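Local coordinates for DNA replication regulator protein HobA (PDB 2UVP), which is required for initiating DNA replication and increases the binding of DnaA to the oriC region, at residues Ser48-Leu51 with Ser55-Val58; Tyr70-Leu75 with Leu86-Phe91; Ala107-Thr112 with Pro116-Val121. All blocks are in the same frame, centred on the assembly; numbering follows the deposited sequence.

Contact 1: residues Ser48-Leu51 with Ser55-Val58; sequences SHVL and SLLV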
# COMPACT_ATOMS: atom_id res chain seq x y z
N SER A 48 7.94 26.33 13.24
CA SER A 48 7.68 26.52 14.67
C SER A 48 6.88 25.36 15.26
O SER A 48 7.16 24.91 16.37
CB SER A 48 6.93 27.83 14.91
OG SER A 48 7.85 28.90 14.77
N HIS A 49 5.88 24.90 14.50
CA HIS A 49 5.07 23.76 14.91
C HIS A 49 5.94 22.53 15.10
O HIS A 49 5.86 21.85 16.13
CB HIS A 49 3.99 23.48 13.88
CG HIS A 49 3.04 22.39 14.27
ND1 HIS A 49 3.10 21.12 13.74
CD2 HIS A 49 2.02 22.39 15.15
CE1 HIS A 49 2.13 20.38 14.26
NE2 HIS A 49 1.48 21.12 15.14
N VAL A 50 6.79 22.25 14.12
CA VAL A 50 7.73 21.15 14.23
C VAL A 50 8.64 21.30 15.44
O VAL A 50 8.81 20.36 16.21
CB VAL A 50 8.54 20.97 12.92
CG1 VAL A 50 9.71 19.99 13.12
CG2 VAL A 50 7.61 20.54 11.78
N LEU A 51 9.17 22.51 15.66
CA LEU A 51 10.06 22.76 16.80
C LEU A 51 9.37 22.56 18.13
O LEU A 51 10.02 22.24 19.13
CB LEU A 51 10.58 24.19 16.74
CG LEU A 51 11.91 24.42 16.00
CD1 LEU A 51 12.12 23.56 14.75
CD2 LEU A 51 12.04 25.91 15.71
N SER A 55 3.08 17.34 15.23
CA SER A 55 3.04 16.34 14.18
C SER A 55 2.49 16.94 12.88
O SER A 55 1.70 17.90 12.90
CB SER A 55 2.20 15.11 14.62
OG SER A 55 0.89 15.51 14.97
N LEU A 56 2.92 16.40 11.74
CA LEU A 56 2.38 16.83 10.45
C LEU A 56 1.57 15.69 9.85
O LEU A 56 2.10 14.59 9.64
CB LEU A 56 3.50 17.24 9.48
CG LEU A 56 4.31 18.47 9.87
CD1 LEU A 56 5.51 18.56 8.95
CD2 LEU A 56 3.44 19.72 9.77
N LEU A 57 0.29 15.95 9.61
CA LEU A 57 -0.58 14.92 9.04
C LEU A 57 -0.74 15.32 7.59
O LEU A 57 -1.43 16.31 7.28
CB LEU A 57 -1.94 14.88 9.76
CG LEU A 57 -2.00 14.03 11.05
CD1 LEU A 57 -1.00 14.45 12.09
CD2 LEU A 57 -3.45 14.11 11.59
N VAL A 58 -0.12 14.56 6.70
CA VAL A 58 0.03 14.99 5.31
C VAL A 58 -0.99 14.29 4.42
O VAL A 58 -1.14 13.06 4.45
CB VAL A 58 1.49 14.71 4.78
CG1 VAL A 58 1.69 15.40 3.43
CG2 VAL A 58 2.55 15.22 5.76
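Val-50 and Leu-56 make the apolar part of this contact between the end of helix 39-51 and the start of strand 55-60. Val-50 CG2 meets Leu-56 CD1 at 4.0 Å, and the two side chains cross at about a right angle. The other branch of the same leucine, CD2, lies 4.2 Å from His-49 ND1. It approaches the imidazole obliquely. The leucine therefore packs against two successive residues of the helix.

His-49 points its side chain at the strand. With CG anti to the backbone N (chi1 -176°), the ring extends from the helix to the backbone of Ser-55. The carbonyl of Ser-55 lies near the ring plane, at its edge. The approach is too short to be reliable, so the detail there is doubtful. His-49 ND1 is buried and has no hydrogen-bond partner in the model. The side chain of Ser-55 starts away from the helix, so this residue presents only its backbone.

Backbone bonds hold the strand residues in place. Ser-55 and Leu-57 pair with Met-117, and Leu-56 pairs with Ser-87 and Ile-89. Around the contact, Met-117 of strand 116-121 touches both His-49 and Leu-56. The end of helix 39-51 thus meets the start of strand 55-60, with Val-50 also resting on Leu-176 of helix 161-180 and His-49 on strand 116-121.

Contact 2: residues Tyr70-Leu75 with Leu86-Phe91; sequences YILSNL and LSVIDF
The backbone O of Leu-75 touches Leu-86 CD1 at 3.6 Å and accepts a hydrogen bond from Arg-83 NH2. It lies at the C-terminal end of helix 65-75. The start of the other segment is also tied to this region, because Leu-86 N bonds to Asn-76 OD1. Leu-75 N donates to Ile-71 O, one turn back in the helix, at 2.9 Å.

The rest of the contact is apolar. Leu-75 meets two residues, one with each methyl branch. Its CD2 faces Leu-86 CD1 at 4.1 Å, and its CD1 faces Val-88 CG2 at 3.9 Å. It crosses both partners at about a right angle. Val-88 points toward the helix and uses both of its methyls. Its chi1 of -176° puts CG1 opposite the backbone N, and this branch meets Leu-72 CD1 at 3.7 Å. Val-88 thus spans two helix residues three positions apart.

Leu-72 starts to one side, but its branches end on the strand. Its CD2 packs on Asp-90 CB at 3.7 Å, and the two side chains cross at about a right angle. The carboxylate of Asp-90 has its own partner, since OD1 accepts a hydrogen bond from Ala-93 N.

Helix 70-75 and strand 88-90 run nearly antiparallel, at 150°, with axes 9.1 Å apart at closest approach. They belong to the beta-alpha-beta unit of strand 55-60, helix 65-75 and strand 88-90. On the same helix, Ile-71 and Leu-75 also reach Trp-119 of strand 116-121. The chemistry implies a contact held by leucine and valine methyls, with the polar groups at its two ends bonded to nearby loop residues.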
# COMPACT_ATOMS: atom_id res chain seq x y z
N TYR A 70 6.64 11.58 -1.92
CA TYR A 70 7.87 12.38 -1.94
C TYR A 70 8.09 13.10 -0.61
O TYR A 70 9.19 13.09 -0.09
CB TYR A 70 7.75 13.40 -3.05
CG TYR A 70 9.01 14.22 -3.29
CD1 TYR A 70 10.04 13.73 -4.07
CD2 TYR A 70 9.13 15.50 -2.75
CE1 TYR A 70 11.19 14.50 -4.31
CE2 TYR A 70 10.27 16.28 -2.97
CZ TYR A 70 11.29 15.77 -3.77
OH TYR A 70 12.44 16.50 -4.03
N ILE A 71 7.04 13.70 -0.07
CA ILE A 71 7.17 14.41 1.22
C ILE A 71 7.63 13.44 2.33
O ILE A 71 8.58 13.71 3.06
CB ILE A 71 5.85 15.11 1.58
CG1 ILE A 71 5.61 16.30 0.63
CG2 ILE A 71 5.85 15.58 3.05
CD1 ILE A 71 4.20 16.89 0.73
N LEU A 72 6.92 12.32 2.45
CA LEU A 72 7.24 11.35 3.48
C LEU A 72 8.67 10.81 3.35
O LEU A 72 9.40 10.74 4.34
CB LEU A 72 6.24 10.20 3.43
CG LEU A 72 4.84 10.34 4.04
CD1 LEU A 72 4.34 11.74 4.26
CD2 LEU A 72 3.84 9.54 3.19
N SER A 73 9.08 10.45 2.14
CA SER A 73 10.40 9.84 1.98
C SER A 73 11.52 10.85 2.12
O SER A 73 12.61 10.49 2.56
CB SER A 73 10.57 9.09 0.65
OG SER A 73 10.35 9.93 -0.45
N ASN A 74 11.27 12.09 1.73
CA ASN A 74 12.30 13.11 1.91
C ASN A 74 12.45 13.57 3.35
O ASN A 74 13.58 13.82 3.82
CB ASN A 74 12.12 14.32 0.98
CG ASN A 74 12.53 14.03 -0.44
OD1 ASN A 74 11.82 13.34 -1.18
ND2 ASN A 74 13.69 14.53 -0.83
N LEU A 75 11.33 13.71 4.05
CA LEU A 75 11.38 14.18 5.43
C LEU A 75 12.00 13.14 6.35
O LEU A 75 12.77 13.49 7.25
CB LEU A 75 10.01 14.61 5.95
CG LEU A 75 9.55 15.97 5.37
CD1 LEU A 75 8.15 16.34 5.86
CD2 LEU A 75 10.53 17.09 5.66
N LEU A 86 11.41 12.85 12.17
CA LEU A 86 10.37 13.90 12.23
C LEU A 86 8.99 13.31 12.35
O LEU A 86 8.73 12.23 11.85
CB LEU A 86 10.45 14.84 11.04
CG LEU A 86 11.76 15.61 10.90
CD1 LEU A 86 11.79 16.15 9.48
CD2 LEU A 86 11.80 16.75 11.93
N SER A 87 8.11 14.02 13.07
CA SER A 87 6.78 13.52 13.33
C SER A 87 5.85 13.79 12.13
O SER A 87 5.16 14.80 12.07
CB SER A 87 6.23 14.15 14.61
OG SER A 87 4.93 13.64 14.88
N VAL A 88 5.85 12.86 11.17
CA VAL A 88 5.16 13.02 9.89
C VAL A 88 4.31 11.78 9.67
O VAL A 88 4.79 10.64 9.84
CB VAL A 88 6.16 13.18 8.71
CG1 VAL A 88 5.42 13.47 7.37
CG2 VAL A 88 7.20 14.27 8.99
N ILE A 89 3.06 11.99 9.31
CA ILE A 89 2.09 10.92 9.16
C ILE A 89 1.41 11.02 7.80
O ILE A 89 1.08 12.13 7.35
CB ILE A 89 1.02 11.01 10.27
CG1 ILE A 89 1.63 10.70 11.66
CG2 ILE A 89 -0.19 10.13 9.98
CD1 ILE A 89 1.65 11.88 12.52
N ASP A 90 1.23 9.87 7.15
CA ASP A 90 0.45 9.77 5.92
C ASP A 90 -1.04 9.79 6.29
O ASP A 90 -1.61 8.77 6.71
CB ASP A 90 0.83 8.50 5.15
CG ASP A 90 0.04 8.33 3.85
OD1 ASP A 90 -1.01 9.00 3.67
OD2 ASP A 90 0.47 7.49 3.03
N PHE A 91 -1.66 10.95 6.15
CA PHE A 91 -3.05 11.11 6.51
C PHE A 91 -3.99 10.43 5.51
O PHE A 91 -5.00 9.85 5.92
CB PHE A 91 -3.38 12.61 6.69
CG PHE A 91 -4.77 12.88 7.21
CD1 PHE A 91 -5.27 12.19 8.31
CD2 PHE A 91 -5.56 13.88 6.63
CE1 PHE A 91 -6.56 12.45 8.80
CE2 PHE A 91 -6.85 14.15 7.12
CZ PHE A 91 -7.34 13.43 8.20

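Contact 3: residues Ala107-Thr112 with Pro116-Val121; sequences ATIEMT and PMFWHV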
# COMPACT_ATOMS: atom_id res chain seq x y z
N ALA A 107 -12.77 14.45 15.99
CA ALA A 107 -12.71 14.12 17.41
C ALA A 107 -11.66 13.03 17.66
O ALA A 107 -10.90 13.10 18.63
CB ALA A 107 -14.08 13.67 17.91
N THR A 108 -11.62 12.03 16.78
CA THR A 108 -10.66 10.94 16.94
C THR A 108 -9.24 11.46 16.75
O THR A 108 -8.33 11.10 17.49
CB THR A 108 -10.99 9.73 16.03
OG1 THR A 108 -12.29 9.22 16.37
CG2 THR A 108 -9.94 8.62 16.22
N ILE A 109 -9.05 12.34 15.77
CA ILE A 109 -7.73 12.94 15.54
C ILE A 109 -7.26 13.77 16.76
O ILE A 109 -6.14 13.62 17.24
CB ILE A 109 -7.73 13.78 14.24
CG1 ILE A 109 -7.89 12.85 13.03
CG2 ILE A 109 -6.48 14.65 14.10
CD1 ILE A 109 -8.37 13.54 11.79
N GLU A 110 -8.15 14.63 17.27
CA GLU A 110 -7.84 15.46 18.41
C GLU A 110 -7.50 14.63 19.65
O GLU A 110 -6.61 15.00 20.41
CB GLU A 110 -9.00 16.44 18.70
CG GLU A 110 -9.25 17.44 17.57
CD GLU A 110 -10.49 18.32 17.78
OE1 GLU A 110 -10.33 19.55 17.73
OE2 GLU A 110 -11.61 17.79 17.98
N MET A 111 -8.16 13.48 19.82
CA MET A 111 -7.90 12.61 20.99
C MET A 111 -6.63 11.79 20.82
O MET A 111 -5.96 11.45 21.80
CB MET A 111 -9.08 11.68 21.25
N THR A 112 -6.30 11.47 19.57
CA THR A 112 -5.18 10.58 19.27
C THR A 112 -3.82 11.26 19.29
O THR A 112 -2.86 10.72 19.86
CB THR A 112 -5.40 9.92 17.89
OG1 THR A 112 -6.63 9.17 17.95
CG2 THR A 112 -4.26 8.99 17.50
N PRO A 116 -1.48 17.98 16.35
CA PRO A 116 -1.39 17.78 14.90
C PRO A 116 -1.49 19.08 14.11
O PRO A 116 -2.08 20.05 14.58
CB PRO A 116 -2.61 16.91 14.61
CG PRO A 116 -3.64 17.45 15.60
CD PRO A 116 -2.84 17.72 16.85
N MET A 117 -0.92 19.07 12.90
CA MET A 117 -1.13 20.14 11.93
C MET A 117 -1.37 19.43 10.61
O MET A 117 -0.65 18.47 10.29
CB MET A 117 0.10 21.05 11.84
CG MET A 117 0.06 21.99 10.63
SD MET A 117 1.52 23.03 10.43
CE MET A 117 1.17 24.32 11.62
N PHE A 118 -2.40 19.86 9.87
CA PHE A 118 -2.73 19.26 8.59
C PHE A 118 -1.94 19.92 7.49
O PHE A 118 -1.99 21.15 7.35
CB PHE A 118 -4.21 19.40 8.27
CG PHE A 118 -5.10 18.64 9.20
CD1 PHE A 118 -5.15 17.25 9.17
CD2 PHE A 118 -5.91 19.33 10.09
CE1 PHE A 118 -6.00 16.55 10.04
CE2 PHE A 118 -6.76 18.63 10.97
CZ PHE A 118 -6.80 17.25 10.94
N TRP A 119 -1.23 19.13 6.70
CA TRP A 119 -0.53 19.67 5.53
C TRP A 119 -1.19 19.05 4.33
O TRP A 119 -1.08 17.83 4.12
CB TRP A 119 0.93 19.28 5.58
CG TRP A 119 1.80 19.73 4.43
CD1 TRP A 119 1.42 20.38 3.27
CD2 TRP A 119 3.21 19.54 4.34
NE1 TRP A 119 2.52 20.60 2.47
CE2 TRP A 119 3.63 20.08 3.10
CE3 TRP A 119 4.15 18.94 5.18
CZ2 TRP A 119 4.97 20.08 2.71
CZ3 TRP A 119 5.47 18.93 4.80
CH2 TRP A 119 5.88 19.50 3.56
N HIS A 120 -1.92 19.85 3.55
CA HIS A 120 -2.66 19.26 2.44
C HIS A 120 -2.20 19.88 1.14
O HIS A 120 -2.00 21.10 1.08
CB HIS A 120 -4.18 19.44 2.60
CG HIS A 120 -4.95 18.92 1.43
ND1 HIS A 120 -5.17 17.57 1.23
CD2 HIS A 120 -5.46 19.55 0.34
CE1 HIS A 120 -5.84 17.41 0.10
NE2 HIS A 120 -5.98 18.59 -0.48
N VAL A 121 -2.07 19.05 0.11
CA VAL A 121 -1.67 19.52 -1.22
C VAL A 121 -2.71 19.18 -2.27
O VAL A 121 -3.01 18.01 -2.52
CB VAL A 121 -0.32 18.91 -1.65
CG1 VAL A 121 0.10 19.50 -3.00
CG2 VAL A 121 0.72 19.17 -0.57
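Helix 102-112 is the connecting helix of a beta-alpha-beta crossover from strand 88-90 to strand 116-121, which passes strand 55-60 lying between them in the sheet. Ile-109 packs this helix onto Pro-116 and Phe-118 of the second strand. The isoleucine points toward the strand and carries the whole helix side of the contact. Its chi1 of -68° sets CG2 opposite the backbone N. That methyl reaches Pro-116 CG at 4.3 Å. It also lies 4.1 Å from Phe-118 CZ.

Phe-118 comes from the opposite direction. Its CB points to one side of the helix, but the ring carries CZ up to it. Ile-109 CD1 also lies 4.1 Å from that carbon, so both methyl ends of the isoleucine meet the far end of the ring. CG2 approaches the ring obliquely. Phe-91 touches both Ile-109 and Phe-118, and Ile-132 and Leu-133 of helix 127-133 add further cover to the phenylalanine.

The last turn of the helix has a doubly gripped carbonyl. Thr-108 O accepts from Thr-112 OG1 at 2.6 Å and from Thr-112 N at 2.9 Å. The two donors arrive from opposite faces of the carbonyl plane. The hydroxyl lies 36° out of that plane. These threonines also serve the assembly: OG1 of Thr-112 bonds a polar side chain of a neighbouring chain, and OG1 of Thr-108 bonds backbone of a neighbouring chain. One side of the helix thus faces the sheet while its threonines reach another chain.

Within the strand, Phe-118 packs with helix 102-112 and the next residue, Trp-119, touches helix 65-75. Helices packed through apolar side chains onto a parallel sheet are typical of a three-layer alpha/beta fold, consistent with the SIS clan of this family.

How the contacts relate
The contacts come in series along the chain, each closing before the next opens. All three reach the same parallel sheet, in which strand 55-60 lies between strands 88-90 and 116-121. The centre of contact 1 is about 10 Å from the centres of contacts 2 and 3, which are about 14 Å from each other. Probable backbone hydrogen bonds join contact 1 to both: Val-58 O is 2.8 Å from Phe-91 N, and Leu-57 N is 2.8 Å from Met-117 O. Contacts 2 and 3 meet through side chains, with Phe-91 CE1 3.7 Å from Ile-109 CD1. Together they pack three helices onto three adjoining strands of one alpha/beta domain.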